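Local atomic coordinates of transcription factor GAMBIF1 (Anopheles gambiae, PDB entry 1BVO), a protein that binds DNA through its Rel homology specificity domain and, as a Dorsal homologue, probably activates transcription by RNA polymerase II. Residues N98-Q103 against V143-Q148. Numbering follows the deposited sequence.
Sequences NNLGIQ and VRLCFQ
N98 O and N99 ND2, from the two residues preceding L100, both hydrogen-bond S27 OG; L100 then turns its side chain toward L145 in the interior, and N99 OD1 is bonded in turn to K76 N. Across the contact itself everything is apolar. The ends of the L100 and L145 side chains meet head-on, and one methyl of each makes the touch, L100 CD2 lying 3.8 Å from L145 CD1. With CG about 30° short of fully anti to the backbone N (chi1 -152°), L100 directs its branch toward L145. Two residues on from L100 and two back from L145, I102 and V143 meet differently: their side chains pass alongside one another, pointing opposite ways, with I102 CD1 4.1 Å from V143 CG2. No hydrogen bond joins the segments, and even at their closest, between I102 and V143, the CA atoms are 9.2 Å apart, a spacing bridged by these side chains. Each backbone pairs with other strands, G101 with V74 and V143 with I171, while L73 touches both I102 and L145. All four touching residues are buried. Such face-to-face packing of aliphatic side chains, here between L100 with strand 101-103 and the sheet containing 142-152, is typical of the immunoglobulin-like beta-sandwich of the Rel homology DNA-binding domain.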
# COMPACT_ATOMS: atom_id res chain seq x y z
N ASN C 98 -4.67 -1.68 -30.91
CA ASN C 98 -5.54 -2.73 -30.42
C ASN C 98 -5.10 -3.30 -29.08
O ASN C 98 -5.88 -3.99 -28.42
CB ASN C 98 -5.67 -3.82 -31.47
CG ASN C 98 -4.34 -4.29 -31.95
OD1 ASN C 98 -3.78 -5.24 -31.41
ND2 ASN C 98 -3.77 -3.55 -32.88
N ASN C 99 -3.85 -3.05 -28.69
CA ASN C 99 -3.35 -3.50 -27.39
C ASN C 99 -2.60 -2.34 -26.74
O ASN C 99 -1.39 -2.19 -26.93
CB ASN C 99 -2.47 -4.76 -27.48
CG ASN C 99 -2.40 -5.54 -26.15
OD1 ASN C 99 -1.45 -6.29 -25.91
ND2 ASN C 99 -3.40 -5.40 -25.30
N LEU C 100 -3.37 -1.46 -26.11
CA LEU C 100 -2.87 -0.28 -25.41
C LEU C 100 -3.58 -0.27 -24.05
O LEU C 100 -4.81 -0.09 -23.98
CB LEU C 100 -3.23 1.00 -26.20
CG LEU C 100 -2.35 2.26 -26.09
CD1 LEU C 100 -0.95 1.95 -26.58
CD2 LEU C 100 -2.98 3.35 -26.93
N GLY C 101 -2.82 -0.51 -23.00
CA GLY C 101 -3.38 -0.54 -21.66
C GLY C 101 -2.77 0.53 -20.77
O GLY C 101 -1.65 1.00 -21.02
N ILE C 102 -3.47 0.86 -19.69
CA ILE C 102 -3.00 1.90 -18.81
C ILE C 102 -2.70 1.32 -17.44
O ILE C 102 -3.56 0.72 -16.80
CB ILE C 102 -4.01 3.05 -18.76
CG1 ILE C 102 -4.19 3.58 -20.18
CG2 ILE C 102 -3.52 4.17 -17.87
CD1 ILE C 102 -5.35 4.49 -20.33
N GLN C 103 -1.43 1.40 -17.08
CA GLN C 103 -0.96 0.92 -15.79
C GLN C 103 -0.74 2.13 -14.92
O GLN C 103 0.16 2.95 -15.15
CB GLN C 103 0.33 0.13 -15.94
CG GLN C 103 0.62 -0.80 -14.79
CD GLN C 103 1.56 -1.93 -15.18
OE1 GLN C 103 2.78 -1.79 -15.09
NE2 GLN C 103 0.98 -3.06 -15.63
N VAL C 143 -6.48 10.64 -17.78
CA VAL C 143 -5.31 10.81 -18.61
C VAL C 143 -5.80 11.06 -20.00
O VAL C 143 -6.99 11.03 -20.27
CB VAL C 143 -4.50 9.50 -18.74
CG1 VAL C 143 -3.81 9.14 -17.44
CG2 VAL C 143 -5.44 8.37 -19.17
N ARG C 144 -4.86 11.31 -20.89
CA ARG C 144 -5.17 11.44 -22.30
C ARG C 144 -3.96 10.78 -22.95
O ARG C 144 -2.87 10.72 -22.36
CB ARG C 144 -5.23 12.89 -22.75
CG ARG C 144 -6.25 13.78 -22.10
CD ARG C 144 -6.10 15.14 -22.76
NE ARG C 144 -6.83 16.23 -22.14
CZ ARG C 144 -7.95 16.75 -22.63
NH1 ARG C 144 -8.46 16.27 -23.76
NH2 ARG C 144 -8.53 17.76 -22.01
N LEU C 145 -4.19 10.18 -24.10
CA LEU C 145 -3.12 9.52 -24.83
C LEU C 145 -2.51 10.60 -25.69
O LEU C 145 -3.23 11.42 -26.29
CB LEU C 145 -3.70 8.42 -25.73
CG LEU C 145 -4.42 7.31 -24.97
CD1 LEU C 145 -5.11 6.37 -25.94
CD2 LEU C 145 -3.42 6.57 -24.11
N CYS C 146 -1.19 10.64 -25.73
CA CYS C 146 -0.52 11.63 -26.55
C CYS C 146 0.14 10.93 -27.73
O CYS C 146 0.86 9.93 -27.55
CB CYS C 146 0.53 12.39 -25.77
SG CYS C 146 1.11 13.86 -26.65
N PHE C 147 -0.15 11.40 -28.94
CA PHE C 147 0.42 10.78 -30.12
C PHE C 147 1.44 11.70 -30.76
O PHE C 147 1.08 12.68 -31.41
CB PHE C 147 -0.67 10.43 -31.14
CG PHE C 147 -1.73 9.51 -30.60
CD1 PHE C 147 -1.58 8.14 -30.66
CD2 PHE C 147 -2.89 10.02 -30.03
CE1 PHE C 147 -2.56 7.28 -30.16
CE2 PHE C 147 -3.87 9.19 -29.52
CZ PHE C 147 -3.71 7.81 -29.59
N GLN C 148 2.72 11.43 -30.54
CA GLN C 148 3.74 12.25 -31.18
C GLN C 148 4.19 11.49 -32.40
O GLN C 148 4.75 10.39 -32.28
CB GLN C 148 4.95 12.43 -30.31
CG GLN C 148 4.79 13.39 -29.19
CD GLN C 148 5.95 13.27 -28.30
OE1 GLN C 148 6.10 12.26 -27.59
NE2 GLN C 148 6.87 14.22 -28.41